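Local coordinates for BtGH115A (Bacteroides thetaiotaomicron, PDB 5BY3), which hydrolyses glycosides as a family GH115 4-O-methyl-alpha-glucuronidase with specificity for decorated arabinogalactans, at residues Tyr391-Val394 against Ser395-Gly398; Asp436-Pro439 against Ala440-Gln443; His465-His468 against Trp469-Glu473; Tyr561-Gln564 against Ala565-Met569. All coordinates share one frame; numbering follows the deposited sequence.

In the fold
Interactions 1 and 2 lie in the part related to TIM-barrel glycosidases: at the end of strand 388-393 and the loop after it, and from the loop after strand 429-433 into helix 441-452. Their centres are 12 Å apart, and Val394 CG1 packs on Gln443 CB at 4.2 Å. The nickel ion lies near both: Asp436 of interaction 2 binds it, and the side chain of Ser395 in interaction 1 is about 5 Å away. Interaction 3 lies in helix 462-473, beside helix 441-452. It touches interaction 2 where Tyr442 OH approaches His465 ND1 at 2.7 Å, a probable hydrogen bond. Interaction 4 lies in a later helix, about 6 Å from interaction 2 at the nearest atoms.

Interaction 1 of 4, residues Tyr391-Val394 against Ser395-Gly398; sequences YYHV and SYWG
His393 meets both Ser395 and Tyr396 where strand 388-393 gives way to a loop. Just before it, Tyr391 puts one face of its ring beside the imidazole. His393 ND1 stands 4.2 Å above the plane of the Tyr391 ring, toward its rim. The phenol OH is bonded to Asn433 on the neighbouring strand. Tyr392 turns the other way and packs on helix 411-423.

His393 carries the contact. Its CG lies anti to the carbonyl carbon (chi1 -76°), beside the backbone N, and the turn at chi2 (79°) sets CD2 toward Ser395 O. CD2 meets Ser395 O at 3.1 Å, with the oxygen at the ring edge and in its plane. The same carbon lies 3.8 Å from Tyr396 CD1. The two rings form an offset edge-to-face pair, with the edge of Tyr396 toward the imidazole face. Their centroids are 5.4 Å apart and the planes stand at 89°. Tyr396 OH is bonded to Lys345, so its ring is held at the far end too.

Val394 closes the first segment. Its side chain faces Ile414 and Leu432, while its CB stays 3.6 Å from Ser395 N.

The strand ends at the C-terminal side of a parallel barrel sheet, where TIM-barrel enzymes carry their active sites. No hydrogen bond crosses this contact. A polarised C-H near a carbonyl oxygen and a perpendicular ring pair are likely to be weakly favourable electrostatically, and together they probably limit how the imidazole can turn.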
loop_
_atom_site.group_PDB
_atom_site.type_symbol
_atom_site.label_atom_id
_atom_site.label_comp_id
_atom_site.label_asym_id
_atom_site.label_seq_id
_atom_site.Cartn_x
_atom_site.Cartn_y
_atom_site.Cartn_z
ATOM N N TYR A 391 -1.355 -7.796 -5.755
ATOM C CA TYR A 391 -0.336 -7.652 -4.761
ATOM C C TYR A 391 0.362 -6.342 -5.115
ATOM O O TYR A 391 0.994 -6.244 -6.175
ATOM C CB TYR A 391 0.637 -8.831 -4.826
ATOM C CG TYR A 391 1.915 -8.687 -4.008
ATOM C CD1 TYR A 391 1.909 -8.150 -2.682
ATOM C CD2 TYR A 391 3.137 -9.119 -4.532
ATOM C CE1 TYR A 391 3.101 -8.038 -1.937
ATOM C CE2 TYR A 391 4.327 -9.008 -3.789
ATOM C CZ TYR A 391 4.311 -8.461 -2.507
ATOM O OH TYR A 391 5.505 -8.355 -1.809
ATOM N N TYR A 392 0.214 -5.351 -4.216
ATOM C CA TYR A 392 0.666 -3.964 -4.385
ATOM C C TYR A 392 1.720 -3.604 -3.335
ATOM O O TYR A 392 1.669 -4.130 -2.219
ATOM C CB TYR A 392 -0.525 -3.017 -4.255
ATOM C CG TYR A 392 -0.358 -1.625 -4.887
ATOM C CD1 TYR A 392 -0.644 -1.406 -6.227
ATOM C CD2 TYR A 392 0.044 -0.527 -4.124
ATOM C CE1 TYR A 392 -0.515 -0.142 -6.793
ATOM C CE2 TYR A 392 0.166 0.734 -4.678
ATOM C CZ TYR A 392 -0.118 0.916 -6.017
ATOM O OH TYR A 392 -0.008 2.155 -6.587
ATOM N N HIS A 393 2.649 -2.709 -3.692
ATOM C CA HIS A 393 3.739 -2.301 -2.805
ATOM C C HIS A 393 3.641 -0.852 -2.371
ATOM O O HIS A 393 3.561 0.028 -3.223
ATOM C CB HIS A 393 5.109 -2.484 -3.484
ATOM C CG HIS A 393 5.583 -3.898 -3.545
ATOM N ND1 HIS A 393 5.124 -4.798 -4.487
ATOM C CD2 HIS A 393 6.494 -4.562 -2.800
ATOM C CE1 HIS A 393 5.730 -5.960 -4.313
ATOM N NE2 HIS A 393 6.568 -5.843 -3.297
ATOM N N VAL A 394 3.657 -0.605 -1.062
ATOM C CA VAL A 394 3.988 0.755 -0.536
ATOM C C VAL A 394 5.352 0.755 0.176
ATOM O O VAL A 394 5.774 1.745 0.749
ATOM C CB VAL A 394 2.889 1.391 0.369
ATOM C CG1 VAL A 394 1.604 1.664 -0.424
ATOM C CG2 VAL A 394 2.627 0.545 1.601
ATOM N N SER A 395 6.043 -0.381 0.081
ATOM C CA SER A 395 7.397 -0.563 0.618
ATOM C C SER A 395 8.156 -1.617 -0.220
ATOM O O SER A 395 7.555 -2.547 -0.739
ATOM C CB SER A 395 7.319 -0.947 2.097
ATOM O OG SER A 395 8.600 -1.253 2.587
ATOM N N TYR A 396 9.463 -1.467 -0.380
ATOM C CA TYR A 396 10.163 -2.439 -1.195
ATOM C C TYR A 396 11.649 -2.498 -0.973
ATOM O O TYR A 396 12.288 -1.484 -0.681
ATOM C CB TYR A 396 9.872 -2.155 -2.665
ATOM C CG TYR A 396 10.529 -3.054 -3.649
ATOM C CD1 TYR A 396 10.156 -4.380 -3.749
ATOM C CD2 TYR A 396 11.515 -2.570 -4.511
ATOM C CE1 TYR A 396 10.763 -5.234 -4.667
ATOM C CE2 TYR A 396 12.100 -3.402 -5.464
ATOM C CZ TYR A 396 11.725 -4.744 -5.526
ATOM O OH TYR A 396 12.268 -5.586 -6.471
ATOM N N TRP A 397 12.197 -3.692 -1.149
ATOM C CA TRP A 397 13.661 -3.889 -1.188
ATOM C C TRP A 397 13.979 -4.420 -2.572
ATOM O O TRP A 397 13.488 -5.475 -2.937
ATOM C CB TRP A 397 14.083 -4.872 -0.076
ATOM C CG TRP A 397 15.433 -5.585 -0.224
ATOM C CD1 TRP A 397 16.329 -5.501 -1.272
ATOM C CD2 TRP A 397 16.008 -6.488 0.704
ATOM N NE1 TRP A 397 17.421 -6.282 -1.042
ATOM C CE2 TRP A 397 17.257 -6.920 0.152
ATOM C CE3 TRP A 397 15.601 -6.988 1.958
ATOM C CZ2 TRP A 397 18.112 -7.817 0.818
ATOM C CZ3 TRP A 397 16.456 -7.906 2.636
ATOM C CH2 TRP A 397 17.701 -8.302 2.059
ATOM N N GLY A 398 14.769 -3.683 -3.349
ATOM C CA GLY A 398 15.119 -4.105 -4.698
ATOM C C GLY A 398 15.589 -2.988 -5.588
ATOM O O GLY A 398 15.878 -1.906 -5.097
#

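Interaction 2 of 4, residues Asp436-Pro439 against Ala440-Gln443; sequences DIKP and AEYQ. With NI (nickel (II) ion), chain C.
Lys438 and Glu441 form a salt bridge round a tight turn into helix 441-452. Lys438 NZ bonds Glu441 OE2 at 2.7 Å, and meets the oxygen nearly along its C-O axis. The lysine chain is bent at chi3 and chi4, and the Glu441 chain at chi2 (98°). These bends bring the two ends together. The ammonium has more partners: a second salt bridge to Glu557, a hydrogen bond to Trp135 O and a cation-pi contact with Trp611. Its buried charge is therefore probably well balanced. Glu441 OE1 instead lies over the backbone of Pro439, 3.2 Å from Pro439 CA.

Part of the backbone is satisfied within the turn. Ala440 N gives its hydrogen to Ile437 O at 2.9 Å, in the carbonyl plane and with an N-H...O angle of 157°. The peptide before Pro439 is cis, so residues 437-440 make a type VI beta turn. Ala440 then serves as the N-cap residue of the helix. One step earlier, Lys438 N makes a weak bond to Asp436 O, across a gamma turn centred on Ile437.

A water bridges the start of this turn. It accepts from Asp436 N at 2.8 Å, donates to Lys438 O at 3.0 Å and also binds the nickel ion. Asp436 OD2 binds the metal at 2.4 Å. OD1 of the same carboxylate takes a hydrogen bond from Leu174 N.

A second water and Leu404 O complete the observed ligands. This is a metal site on the loop after the last strand of a TIM-like barrel, at its C-terminal end.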
loop_
_atom_site.group_PDB
_atom_site.type_symbol
_atom_site.label_atom_id
_atom_site.label_comp_id
_atom_site.label_asym_id
_atom_site.label_seq_id
_atom_site.Cartn_x
_atom_site.Cartn_y
_atom_site.Cartn_z
ATOM N N ASP A 436 7.105 -2.505 7.701
ATOM C CA ASP A 436 6.945 -2.638 9.174
ATOM C C ASP A 436 5.612 -2.112 9.686
ATOM O O ASP A 436 5.482 -1.900 10.900
ATOM C CB ASP A 436 8.041 -1.859 9.906
ATOM C CG ASP A 436 9.435 -2.173 9.399
ATOM O OD1 ASP A 436 9.949 -3.262 9.741
ATOM O OD2 ASP A 436 10.032 -1.326 8.699
ATOM N N ILE A 437 4.641 -1.893 8.784
ATOM C CA ILE A 437 3.392 -1.144 9.081
ATOM C C ILE A 437 3.678 0.364 9.301
ATOM O O ILE A 437 3.343 1.181 8.447
ATOM C CB ILE A 437 2.534 -1.727 10.246
ATOM C CG1 ILE A 437 2.250 -3.252 10.045
ATOM C CG2 ILE A 437 1.289 -0.858 10.484
ATOM C CD1 ILE A 437 1.625 -3.957 11.252
ATOM N N LYS A 438 4.299 0.731 10.417
ATOM C CA LYS A 438 4.711 2.138 10.628
ATOM C C LYS A 438 5.922 2.387 9.699
ATOM O O LYS A 438 6.784 1.532 9.631
ATOM C CB LYS A 438 5.005 2.400 12.126
ATOM C CG LYS A 438 3.843 1.937 13.036
ATOM C CD LYS A 438 4.102 2.055 14.543
ATOM C CE LYS A 438 4.264 3.496 14.989
ATOM N NZ LYS A 438 3.099 4.358 14.619
ATOM N N PRO A 439 5.989 3.495 8.955
ATOM C CA PRO A 439 5.127 4.654 9.111
ATOM C C PRO A 439 4.259 4.916 7.847
ATOM O O PRO A 439 4.356 5.978 7.243
ATOM C CB PRO A 439 6.168 5.762 9.270
ATOM C CG PRO A 439 7.237 5.393 8.238
ATOM C CD PRO A 439 7.259 3.856 8.278
ATOM N N ALA A 440 3.459 3.937 7.454
ATOM C CA ALA A 440 2.618 3.947 6.253
ATOM C C ALA A 440 1.159 3.934 6.646
ATOM O O ALA A 440 0.290 3.546 5.820
ATOM C CB ALA A 440 2.895 2.689 5.424
ATOM N N GLU A 441 0.908 4.280 7.915
ATOM C CA GLU A 441 -0.410 4.282 8.501
ATOM C C GLU A 441 -1.477 4.867 7.567
ATOM O O GLU A 441 -2.573 4.304 7.373
ATOM C CB GLU A 441 -0.402 5.091 9.787
ATOM C CG GLU A 441 0.484 4.542 10.905
ATOM C CD GLU A 441 1.857 5.210 10.997
ATOM O OE1 GLU A 441 2.290 5.907 10.051
ATOM O OE2 GLU A 441 2.505 5.045 12.060
ATOM N N TYR A 442 -1.157 5.999 6.964
ATOM C CA TYR A 442 -2.129 6.641 6.143
ATOM C C TYR A 442 -2.427 5.818 4.866
ATOM O O TYR A 442 -3.610 5.485 4.626
ATOM C CB TYR A 442 -1.779 8.117 5.825
ATOM C CG TYR A 442 -2.855 8.671 4.906
ATOM C CD1 TYR A 442 -4.153 8.874 5.384
ATOM C CD2 TYR A 442 -2.618 8.867 3.538
ATOM C CE1 TYR A 442 -5.153 9.305 4.543
ATOM C CE2 TYR A 442 -3.638 9.307 2.687
ATOM C CZ TYR A 442 -4.896 9.522 3.213
ATOM O OH TYR A 442 -5.922 9.946 2.431
ATOM N N GLN A 443 -1.392 5.490 4.076
ATOM C CA GLN A 443 -1.586 4.724 2.811
ATOM C C GLN A 443 -2.335 3.389 3.012
ATOM O O GLN A 443 -3.194 3.019 2.199
ATOM C CB GLN A 443 -0.270 4.465 2.072
ATOM C CG GLN A 443 0.450 5.719 1.543
ATOM C CD GLN A 443 1.466 6.343 2.522
ATOM O OE1 GLN A 443 1.453 6.057 3.730
ATOM N NE2 GLN A 443 2.343 7.207 2.006
HETATM NI NI NI C . 10.279 0.101 6.790
HETATM O O HOH W 1 7.776 0.159 7.161
HETATM O O HOH W 2 12.606 -0.539 7.388
#

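Interaction 3 of 4, residues His465-His468 against Trp469-Glu473; sequences HLKH and WLERE
Glu471 N bonds Lys467 O at 2.9 Å, and the two side chains meet again outside the helix. There Lys467 NZ reaches Glu471 OE2 at 3.3 Å, a weak hydrogen bond within a salt bridge. The lysine CG is anti to the backbone N (chi1 -177°), and the last bend, at chi4, turns NZ to the carboxylate. The glutamate is extended and crosses the lysine chain obliquely. With an alanine at Glu471, the Lys467 ammonium would probably lose this counter-charge and be freer to turn on the exposed side.

One residue on, Arg472 N donates to His468 O at 3.0 Å, with the donor above the carbonyl plane. Its guanidinium grips Glu473 side-on with two nitrogens. NE meets OE2 of Glu473 at 2.6 Å and NH2 meets OE1, both in the guanidinium plane but from above the carboxylate. NH1 has a further salt bridge to Glu445.

All these backbone bonds are the i to i+4 pattern of helix 462-473, which packs beside helix 441-452. Leu470 N adds a nearly linear bond to Leu466 O at 2.9 Å, with an N-H...O angle of 171°.

On the buried side, Trp469 lays one ring face against Glu473 CG, 3.8 Å above the plane and over its centre. Its NE1 is bonded to Glu445, and Tyr442 meets the ring edge-to-face. His465 NE2 is bonded to Asp449, and its ND1 to Tyr442 OH. Leu466 CD1 touches Leu470 CD1 at 3.9 Å, and both leucines rest on helix 476-495.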
loop_
_atom_site.group_PDB
_atom_site.type_symbol
_atom_site.label_atom_id
_atom_site.label_comp_id
_atom_site.label_asym_id
_atom_site.label_seq_id
_atom_site.Cartn_x
_atom_site.Cartn_y
_atom_site.Cartn_z
ATOM N N HIS A 465 -10.512 12.625 1.422
ATOM C CA HIS A 465 -10.111 11.476 2.249
ATOM C C HIS A 465 -8.995 11.865 3.229
ATOM O O HIS A 465 -9.147 11.669 4.431
ATOM C CB HIS A 465 -9.706 10.271 1.397
ATOM C CG HIS A 465 -9.504 9.004 2.193
ATOM N ND1 HIS A 465 -8.286 8.657 2.755
ATOM C CD2 HIS A 465 -10.373 8.015 2.540
ATOM C CE1 HIS A 465 -8.413 7.510 3.406
ATOM N NE2 HIS A 465 -9.664 7.095 3.282
ATOM N N LEU A 466 -7.904 12.437 2.719
ATOM C CA LEU A 466 -6.777 12.896 3.567
ATOM C C LEU A 466 -7.182 13.974 4.600
ATOM O O LEU A 466 -6.782 13.911 5.759
ATOM C CB LEU A 466 -5.609 13.402 2.680
ATOM C CG LEU A 466 -4.401 14.027 3.373
ATOM C CD1 LEU A 466 -3.706 13.038 4.300
ATOM C CD2 LEU A 466 -3.437 14.602 2.349
ATOM N N LYS A 467 -7.984 14.953 4.164
ATOM C CA LYS A 467 -8.540 15.951 5.052
ATOM C C LYS A 467 -9.327 15.312 6.219
ATOM O O LYS A 467 -9.080 15.620 7.370
ATOM C CB LYS A 467 -9.428 16.876 4.236
ATOM C CG LYS A 467 -10.037 18.034 5.020
ATOM C CD LYS A 467 -10.901 18.891 4.102
ATOM C CE LYS A 467 -12.002 19.576 4.881
ATOM N NZ LYS A 467 -11.429 20.774 5.539
ATOM N N HIS A 468 -10.253 14.411 5.912
ATOM C CA HIS A 468 -11.080 13.762 6.903
ATOM C C HIS A 468 -10.206 12.973 7.872
ATOM O O HIS A 468 -10.518 12.868 9.081
ATOM C CB HIS A 468 -12.097 12.860 6.210
ATOM C CG HIS A 468 -13.046 12.191 7.148
ATOM N ND1 HIS A 468 -12.699 11.079 7.896
ATOM C CD2 HIS A 468 -14.338 12.463 7.453
ATOM C CE1 HIS A 468 -13.728 10.711 8.638
ATOM N NE2 HIS A 468 -14.738 11.528 8.382
ATOM N N TRP A 469 -9.093 12.451 7.354
ATOM C CA TRP A 469 -8.215 11.599 8.133
ATOM C C TRP A 469 -7.429 12.446 9.119
ATOM O O TRP A 469 -7.407 12.101 10.299
ATOM C CB TRP A 469 -7.278 10.779 7.222
ATOM C CG TRP A 469 -6.449 9.718 7.944
ATOM C CD1 TRP A 469 -6.853 8.436 8.273
ATOM C CD2 TRP A 469 -5.088 9.849 8.438
ATOM N NE1 TRP A 469 -5.826 7.771 8.901
ATOM C CE2 TRP A 469 -4.738 8.611 9.022
ATOM C CE3 TRP A 469 -4.126 10.868 8.387
ATOM C CZ2 TRP A 469 -3.459 8.362 9.571
ATOM C CZ3 TRP A 469 -2.846 10.618 8.924
ATOM C CH2 TRP A 469 -2.525 9.379 9.509
ATOM N N LEU A 470 -6.795 13.531 8.644
ATOM C CA LEU A 470 -5.987 14.457 9.517
ATOM C C LEU A 470 -6.842 15.131 10.547
ATOM O O LEU A 470 -6.451 15.220 11.725
ATOM C CB LEU A 470 -5.220 15.556 8.726
ATOM C CG LEU A 470 -4.223 15.082 7.651
ATOM C CD1 LEU A 470 -3.959 16.125 6.601
ATOM C CD2 LEU A 470 -2.919 14.571 8.224
ATOM N N GLU A 471 -8.017 15.575 10.104
ATOM C CA GLU A 471 -9.027 16.123 11.012
ATOM C C GLU A 471 -9.364 15.135 12.085
ATOM O O GLU A 471 -9.396 15.512 13.243
ATOM C CB GLU A 471 -10.287 16.572 10.268
ATOM C CG GLU A 471 -10.091 17.893 9.551
ATOM C CD GLU A 471 -11.319 18.374 8.827
ATOM O OE1 GLU A 471 -12.181 17.531 8.465
ATOM O OE2 GLU A 471 -11.387 19.603 8.611
ATOM N N ARG A 472 -9.572 13.865 11.716
ATOM C CA ARG A 472 -9.846 12.819 12.732
ATOM C C ARG A 472 -8.653 12.528 13.682
ATOM O O ARG A 472 -8.860 12.357 14.881
ATOM C CB ARG A 472 -10.400 11.535 12.084
ATOM C CG ARG A 472 -10.981 10.452 12.995
ATOM C CD ARG A 472 -11.113 9.174 12.155
ATOM N NE ARG A 472 -9.821 8.455 12.078
ATOM C CZ ARG A 472 -9.479 7.472 11.228
ATOM N NH1 ARG A 472 -10.292 7.047 10.280
ATOM N NH2 ARG A 472 -8.267 6.917 11.316
ATOM N N GLU A 473 -7.426 12.469 13.164
ATOM C CA GLU A 473 -6.281 12.026 14.008
ATOM C C GLU A 473 -5.649 13.171 14.826
ATOM O O GLU A 473 -5.308 13.003 16.003
ATOM C CB GLU A 473 -5.216 11.251 13.227
ATOM C CG GLU A 473 -5.688 10.080 12.352
ATOM C CD GLU A 473 -6.542 9.011 13.045
ATOM O OE1 GLU A 473 -6.068 7.900 13.225
ATOM O OE2 GLU A 473 -7.722 9.234 13.353
#

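Interaction 4 of 4, residues Tyr561-Gln564 against Ala565-Met569; sequences YPVQ and AATQM
Val563 O receives two donors from Thr567, within a helix whose i to i+4 bonds run on past the kink at Pro562, where N makes no bond to the turn before. Thr567 N lies 3.0 Å from Val563 O, and Thr567 OG1 donates to the same oxygen at 2.7 Å. The two come from opposite faces of the carbonyl plane. Thr567 OG1 is anti to its carbonyl carbon (chi1 -60°), which points it back down the helix. A valine in place of Thr567 would take away the hydroxyl and would probably leave Val563 O with the backbone N-H as its one donor from this residue.

Ala565 CB sits over one face of the Tyr561 ring, toward the rim, 4.2 Å from the centroid and 15° off the normal, a CH-pi contact. The spacing is less sure, as this methyl is modelled too close to Tyr561 O. The ring is fixed beyond this, since Tyr561 OH bonds Thr600 and Trp405, and Tyr603 meets the ring edge-to-face.

Gln564 is extended, and its NE2 is bonded to Glu541 and Ser537. Gln568 CG lies one turn on, 3.2 Å from Gln564 O.

Val563 and Thr567 face helix 523-543, Gln568 faces helix 587-603, and Pro562, Val563 and Ala566 touch helix 476-495. This is a helix of a helical bundle, here with a proline kink and a threonine hydroxyl bonded one turn back.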
loop_
_atom_site.group_PDB
_atom_site.type_symbol
_atom_site.label_atom_id
_atom_site.label_comp_id
_atom_site.label_asym_id
_atom_site.label_seq_id
_atom_site.Cartn_x
_atom_site.Cartn_y
_atom_site.Cartn_z
ATOM N N TYR A 561 7.644 13.506 12.380
ATOM C CA TYR A 561 8.755 12.645 11.927
ATOM C C TYR A 561 8.870 12.543 10.402
ATOM O O TYR A 561 9.966 12.804 9.915
ATOM C CB TYR A 561 8.793 11.244 12.582
ATOM C CG TYR A 561 10.068 10.457 12.225
ATOM C CD1 TYR A 561 11.276 10.672 12.927
ATOM C CD2 TYR A 561 10.082 9.538 11.166
ATOM C CE1 TYR A 561 12.434 9.986 12.591
ATOM C CE2 TYR A 561 11.223 8.861 10.838
ATOM C CZ TYR A 561 12.399 9.083 11.550
ATOM O OH TYR A 561 13.549 8.409 11.199
ATOM N N PRO A 562 7.774 12.186 9.646
ATOM C CA PRO A 562 8.011 12.058 8.179
ATOM C C PRO A 562 8.313 13.348 7.452
ATOM O O PRO A 562 9.214 13.369 6.622
ATOM C CB PRO A 562 6.733 11.392 7.631
ATOM C CG PRO A 562 5.693 11.569 8.693
ATOM C CD PRO A 562 6.411 11.746 10.020
ATOM N N VAL A 563 7.615 14.433 7.752
ATOM C CA VAL A 563 7.940 15.726 7.099
ATOM C C VAL A 563 9.360 16.210 7.436
ATOM O O VAL A 563 10.097 16.648 6.538
ATOM C CB VAL A 563 6.882 16.863 7.320
ATOM C CG1 VAL A 563 7.423 18.215 6.832
ATOM C CG2 VAL A 563 5.596 16.570 6.561
ATOM N N GLN A 564 9.753 16.123 8.705
ATOM C CA GLN A 564 11.045 16.660 9.084
ATOM C C GLN A 564 12.166 15.698 8.734
ATOM O O GLN A 564 13.285 16.124 8.396
ATOM C CB GLN A 564 11.067 17.098 10.542
ATOM C CG GLN A 564 10.188 18.325 10.844
ATOM C CD GLN A 564 10.434 18.923 12.240
ATOM O OE1 GLN A 564 10.646 18.221 13.236
ATOM N NE2 GLN A 564 10.389 20.235 12.306
ATOM N N ALA A 565 11.868 14.405 8.765
ATOM C CA ALA A 565 12.838 13.380 8.291
ATOM C C ALA A 565 13.158 13.609 6.834
ATOM O O ALA A 565 14.311 13.748 6.441
ATOM C CB ALA A 565 12.288 11.981 8.501
ATOM N N ALA A 566 12.102 13.746 6.047
ATOM C CA ALA A 566 12.224 14.032 4.628
ATOM C C ALA A 566 12.990 15.326 4.319
ATOM O O ALA A 566 13.819 15.359 3.385
ATOM C CB ALA A 566 10.837 14.033 3.997
ATOM N N THR A 567 12.702 16.393 5.089
ATOM C CA THR A 567 13.359 17.690 4.919
ATOM C C THR A 567 14.880 17.543 5.110
ATOM O O THR A 567 15.691 18.031 4.298
ATOM C CB THR A 567 12.821 18.707 5.940
ATOM O OG1 THR A 567 11.401 18.868 5.758
ATOM C CG2 THR A 567 13.580 20.098 5.819
ATOM N N GLN A 568 15.237 16.833 6.178
ATOM C CA GLN A 568 16.610 16.705 6.609
ATOM C C GLN A 568 17.429 15.792 5.699
ATOM O O GLN A 568 18.671 15.953 5.598
ATOM C CB GLN A 568 16.669 16.256 8.089
ATOM C CG GLN A 568 16.205 17.307 9.103
ATOM C CD GLN A 568 16.931 18.641 8.946
ATOM O OE1 GLN A 568 18.164 18.698 8.920
ATOM N NE2 GLN A 568 16.169 19.708 8.793
HETATM N N MSE A 569 16.735 14.847 5.043
HETATM C CA MSE A 569 17.339 14.010 3.997
HETATM C C MSE A 569 17.625 14.848 2.795
HETATM O O MSE A 569 18.713 14.756 2.215
HETATM C CB MSE A 569 16.424 12.830 3.621
HETATM C CG MSE A 569 17.070 11.690 2.813
HETATM SE SE MSE A 569 18.568 10.738 3.709
HETATM C CE MSE A 569 18.085 9.896 5.411
#